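Local coordinates for protein iron aquisition yersiniabactin synthesis enzyme, YbtT (Escherichia coli, PDB 6BA9) that acts as a low-specificity type II thioesterase that maintains production of the metallophore yersiniabactin by a non-ribosomal peptide/polyketide synthase pathway, at residues Pro49-Leu54 / Leu162-Ala167; Asp136-Leu141 / Pro149-Asn154. The protein carries 1 engineered substitution. All coordinates share one frame; numbering follows the deposited sequence.

Contact 1 of 2, residues Pro49-Leu54 / Leu162-Ala167; sequences PGRDRL and LPLLRA
The loop that leaves the core strand 42-46 of this alpha/beta-hydrolase fold meets the lid helix 155-174 where Leu164 lies against Gly50 and Arg51. Leu164 CD1 sits 3.4 Å from Gly50 O, while Leu164 CD2 comes 4.1 Å from Arg51 CB. The branch point does the rest: Leu164 CG stands over the centre of the guanidinium, 3.9 Å from Arg51 CZ, and the isobutyl group thereby covers one face of the flat cation. Arg51 is brought there by a chi1 of 70°, which sets CG between the backbone N and the carbonyl carbon, and by further bends at chi2 and chi3 that fold the chain back beside its own loop. In that loop a G1 beta bulge sets Gly50 and Arg51 together opposite Leu54, with the glycine at the positive phi (111°) of the first bulge position; Gly50 CA and Leu164 CA, 6.9 Å apart, are the nearest such pair across the contact. Arg51 NH2 donates to Pro49 O (3.2 Å, N-H...O 167°), an acceptor lying nearly in the guanidinium plane, so that the edge is pinned while Leu164 packs on the face. Beyond the two segments, Arg51 NH1 forms a salt bridge with Asp168, one helical turn after Leu164.

Contact 2 of 2, residues Asp136-Leu141 / Pro149-Asn154; sequences DFIAEL and PELREN
Ile138 reaches from helix 134-144 toward the turn before helix 155-174 and divides its two branches between Leu151 and Arg152. Along one branch, Ile138 CG1 and CD1 each lie 3.9 Å from Leu151 CD2, an apolar contact to which Leu151 CG adds a third approach, 4.0 Å from Ile138 CD1. The other branch, the CG2 methyl, rests 3.7 Å from Arg152 CG, so it is the aliphatic start of the arginine that touches the helix. With chi1 at 177° Leu151 CG extends away from the backbone N, and the CD2 branch is carried to Ile138 while CD1 stays off it. Arg152 bends at chi3, and its guanidinium turns back over the turn, one face above Pro149 O. Around this first shell, Ile138 also packs on Met158 of the following helix, and Arg152 touches Ile142 one turn further along helix 134-144. The backbone that presents Leu151 and Arg152 has helical torsions but bonds three residues apart, Arg152 N to Pro149 O (3.1 Å) and Glu153 N to Glu150 O. Asn154 then takes the N-cap position of helix 155-174, and its OD1 accepts a hydrogen bond from Leu157 N. The whole forms a helix-loop-helix connection, with the loop packed back on the first helix, in the helical lid inserted between core strands 112-116 and 190-195 of the alpha/beta-hydrolase fold.

Overall arrangement
Both segments of contact 2 fall, in sequence, between the two segments of contact 1, and the centres of the two contacts lie about 17 Å apart. Helices 134-144 and 155-174, consecutive in the chain, link them: Leu165 CD1 and Leu141 CD1 approach to 3.6 Å, Phe137 packs on Leu162, and Arg166 makes a cation-pi contact with the Phe137 ring. Contact 2 thus lies inside the helical insertion between strands 112-116 and 190-195, a position consistent with the lid of an alpha/beta-hydrolase thioesterase, whereas contact 1 joins that insertion to a loop of the core, after strand 42-46. Both lie on the same side of the chain's centre, contact 2 further out.

Contact 1 of 2, residues Pro49-Leu54 / Leu162-Ala167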
# COMPACT_ATOMS: atom_id res chain seq x y z
N PRO A 49 -5.80 -8.72 -7.67
CA PRO A 49 -6.31 -9.87 -8.41
C PRO A 49 -5.47 -11.12 -8.19
O PRO A 49 -4.23 -11.07 -8.03
CB PRO A 49 -6.27 -9.38 -9.86
CG PRO A 49 -6.51 -7.90 -9.74
CD PRO A 49 -5.79 -7.49 -8.48
N GLY A 50 -6.17 -12.25 -8.11
CA GLY A 50 -5.55 -13.56 -7.99
C GLY A 50 -5.76 -14.23 -6.65
O GLY A 50 -5.29 -15.37 -6.48
N ARG A 51 -6.40 -13.57 -5.69
CA ARG A 51 -6.58 -14.15 -4.37
C ARG A 51 -7.89 -13.64 -3.79
O ARG A 51 -8.51 -12.71 -4.32
CB ARG A 51 -5.42 -13.77 -3.44
CG ARG A 51 -5.41 -12.28 -3.06
CD ARG A 51 -3.99 -11.68 -3.02
NE ARG A 51 -3.47 -11.48 -4.38
CZ ARG A 51 -2.21 -11.15 -4.67
NH1 ARG A 51 -1.31 -11.01 -3.69
NH2 ARG A 51 -1.85 -11.00 -5.93
N ASP A 52 -8.26 -14.21 -2.65
CA ASP A 52 -9.48 -13.82 -1.91
C ASP A 52 -10.67 -13.92 -2.87
O ASP A 52 -10.76 -14.92 -3.60
CB ASP A 52 -9.28 -12.48 -1.23
CG ASP A 52 -8.17 -12.50 -0.19
OD1 ASP A 52 -7.80 -13.58 0.34
OD2 ASP A 52 -7.64 -11.40 0.11
N ARG A 53 -11.56 -12.93 -2.93
CA ARG A 53 -12.72 -13.01 -3.82
C ARG A 53 -12.33 -12.91 -5.29
O ARG A 53 -13.20 -13.08 -6.15
CB ARG A 53 -13.71 -11.89 -3.50
CG ARG A 53 -14.23 -11.96 -2.09
CD ARG A 53 -15.06 -10.73 -1.74
NE ARG A 53 -15.50 -10.80 -0.35
CZ ARG A 53 -16.19 -9.86 0.28
NH1 ARG A 53 -16.55 -8.75 -0.35
NH2 ARG A 53 -16.54 -10.04 1.55
N LEU A 54 -11.07 -12.58 -5.59
CA LEU A 54 -10.58 -12.41 -6.95
C LEU A 54 -9.66 -13.55 -7.36
O LEU A 54 -8.84 -13.40 -8.27
CB LEU A 54 -9.85 -11.08 -7.09
CG LEU A 54 -10.68 -9.84 -6.73
CD1 LEU A 54 -9.87 -8.57 -7.02
CD2 LEU A 54 -12.03 -9.77 -7.44
N LEU A 162 3.80 -19.24 -5.08
CA LEU A 162 4.87 -18.58 -5.83
C LEU A 162 4.37 -17.83 -7.05
O LEU A 162 4.88 -16.73 -7.30
CB LEU A 162 5.98 -19.57 -6.21
CG LEU A 162 6.86 -19.93 -5.02
CD1 LEU A 162 7.87 -20.97 -5.46
CD2 LEU A 162 7.57 -18.70 -4.41
N PRO A 163 3.42 -18.33 -7.84
CA PRO A 163 2.93 -17.51 -8.95
C PRO A 163 2.35 -16.18 -8.48
O PRO A 163 2.54 -15.14 -9.14
CB PRO A 163 1.89 -18.41 -9.62
CG PRO A 163 2.34 -19.77 -9.30
CD PRO A 163 2.89 -19.70 -7.90
N LEU A 164 1.66 -16.18 -7.35
CA LEU A 164 1.06 -14.96 -6.81
C LEU A 164 2.14 -14.01 -6.30
O LEU A 164 2.16 -12.81 -6.64
CB LEU A 164 0.16 -15.37 -5.64
CG LEU A 164 -1.25 -14.85 -5.46
CD1 LEU A 164 -2.01 -14.72 -6.77
CD2 LEU A 164 -1.98 -15.82 -4.52
N LEU A 165 3.03 -14.52 -5.46
CA LEU A 165 4.08 -13.69 -4.89
C LEU A 165 5.04 -13.18 -5.96
O LEU A 165 5.50 -12.04 -5.89
CB LEU A 165 4.85 -14.51 -3.86
CG LEU A 165 4.08 -14.87 -2.60
CD1 LEU A 165 4.71 -16.06 -1.87
CD2 LEU A 165 4.02 -13.67 -1.72
N ARG A 166 5.40 -14.04 -6.93
CA ARG A 166 6.29 -13.59 -7.99
C ARG A 166 5.64 -12.52 -8.86
O ARG A 166 6.32 -11.58 -9.30
CB ARG A 166 6.75 -14.77 -8.84
CG ARG A 166 7.80 -15.63 -8.16
CD ARG A 166 8.35 -16.62 -9.18
NE ARG A 166 9.42 -17.44 -8.64
CZ ARG A 166 10.70 -17.09 -8.58
NH1 ARG A 166 11.12 -15.92 -9.00
NH2 ARG A 166 11.59 -17.93 -8.08
N ALA A 167 4.33 -12.62 -9.11
CA ALA A 167 3.65 -11.56 -9.85
C ALA A 167 3.71 -10.24 -9.09
O ALA A 167 4.06 -9.20 -9.65
CB ALA A 167 2.20 -11.97 -10.12

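Contact 2 of 2, residues Asp136-Leu141 / Pro149-Asn154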
# COMPACT_ATOMS: atom_id res chain seq x y z
N ASP A 136 15.79 -19.41 -3.25
CA ASP A 136 16.35 -18.14 -2.82
C ASP A 136 15.25 -17.10 -2.64
O ASP A 136 15.31 -16.27 -1.71
CB ASP A 136 17.41 -17.64 -3.80
CG ASP A 136 18.68 -18.45 -3.76
OD1 ASP A 136 18.81 -19.27 -2.84
OD2 ASP A 136 19.53 -18.25 -4.65
N PHE A 137 14.26 -17.11 -3.54
CA PHE A 137 13.09 -16.23 -3.41
C PHE A 137 12.40 -16.44 -2.06
O PHE A 137 12.14 -15.48 -1.32
CB PHE A 137 12.13 -16.52 -4.57
CG PHE A 137 10.95 -15.56 -4.68
CD1 PHE A 137 10.96 -14.51 -5.58
CD2 PHE A 137 9.82 -15.75 -3.90
CE1 PHE A 137 9.87 -13.63 -5.68
CE2 PHE A 137 8.74 -14.89 -4.00
CZ PHE A 137 8.76 -13.84 -4.90
N ILE A 138 12.15 -17.70 -1.70
CA ILE A 138 11.50 -18.02 -0.44
C ILE A 138 12.36 -17.60 0.75
O ILE A 138 11.84 -17.06 1.73
CB ILE A 138 11.15 -19.51 -0.39
CG1 ILE A 138 9.99 -19.76 -1.37
CG2 ILE A 138 10.78 -19.92 1.01
CD1 ILE A 138 9.64 -21.21 -1.59
N ALA A 139 13.67 -17.80 0.67
CA ALA A 139 14.53 -17.38 1.78
C ALA A 139 14.43 -15.88 2.00
O ALA A 139 14.35 -15.42 3.14
CB ALA A 139 15.98 -17.77 1.52
N GLU A 140 14.37 -15.10 0.91
CA GLU A 140 14.19 -13.65 1.06
C GLU A 140 12.85 -13.32 1.68
O GLU A 140 12.77 -12.45 2.56
CB GLU A 140 14.33 -12.94 -0.30
CG GLU A 140 15.73 -13.02 -0.93
CD GLU A 140 16.80 -12.38 -0.08
OE1 GLU A 140 16.61 -11.24 0.37
OE2 GLU A 140 17.84 -13.04 0.18
N LEU A 141 11.78 -13.99 1.25
CA LEU A 141 10.46 -13.76 1.83
C LEU A 141 10.45 -14.05 3.32
O LEU A 141 9.86 -13.29 4.10
CB LEU A 141 9.41 -14.64 1.17
CG LEU A 141 8.95 -14.39 -0.24
CD1 LEU A 141 7.98 -15.49 -0.57
CD2 LEU A 141 8.27 -13.04 -0.30
N PRO A 149 8.60 -20.83 7.01
CA PRO A 149 9.44 -21.85 6.35
C PRO A 149 8.69 -23.11 5.94
O PRO A 149 9.20 -23.87 5.12
CB PRO A 149 10.55 -22.14 7.38
CG PRO A 149 10.05 -21.61 8.65
CD PRO A 149 9.05 -20.54 8.38
N GLU A 150 7.49 -23.34 6.47
CA GLU A 150 6.66 -24.44 5.99
C GLU A 150 6.40 -24.37 4.48
O GLU A 150 6.17 -25.41 3.85
CB GLU A 150 5.33 -24.48 6.74
CG GLU A 150 5.48 -24.73 8.23
CD GLU A 150 5.94 -26.14 8.56
OE1 GLU A 150 5.88 -27.05 7.70
OE2 GLU A 150 6.36 -26.35 9.72
N LEU A 151 6.46 -23.18 3.89
CA LEU A 151 6.26 -23.07 2.44
C LEU A 151 7.24 -23.95 1.67
O LEU A 151 6.86 -24.57 0.67
CB LEU A 151 6.38 -21.60 2.03
CG LEU A 151 6.27 -21.28 0.54
CD1 LEU A 151 4.89 -21.68 0.02
CD2 LEU A 151 6.50 -19.82 0.30
N ARG A 152 8.49 -24.05 2.15
CA ARG A 152 9.53 -24.80 1.44
C ARG A 152 9.27 -26.29 1.37
O ARG A 152 9.81 -26.97 0.48
CB ARG A 152 10.86 -24.67 2.19
CG ARG A 152 11.49 -23.34 2.15
CD ARG A 152 12.94 -23.48 2.63
NE ARG A 152 13.04 -24.15 3.94
CZ ARG A 152 13.25 -23.53 5.10
NH1 ARG A 152 13.38 -22.20 5.15
NH2 ARG A 152 13.34 -24.24 6.22
N GLU A 153 8.55 -26.85 2.33
CA GLU A 153 8.42 -28.29 2.47
C GLU A 153 7.22 -28.85 1.73
O GLU A 153 6.99 -30.06 1.77
CB GLU A 153 8.29 -28.67 3.96
CG GLU A 153 9.60 -28.60 4.73
CD GLU A 153 10.67 -29.45 4.10
OE1 GLU A 153 10.41 -30.66 3.89
OE2 GLU A 153 11.73 -28.91 3.77
N ASN A 154 6.47 -28.00 1.04
CA ASN A 154 5.22 -28.42 0.41
C ASN A 154 5.21 -27.85 -1.00
O ASN A 154 4.95 -26.66 -1.19
CB ASN A 154 4.05 -27.93 1.24
CG ASN A 154 2.74 -28.47 0.76
OD1 ASN A 154 2.54 -28.64 -0.45
ND2 ASN A 154 1.84 -28.74 1.69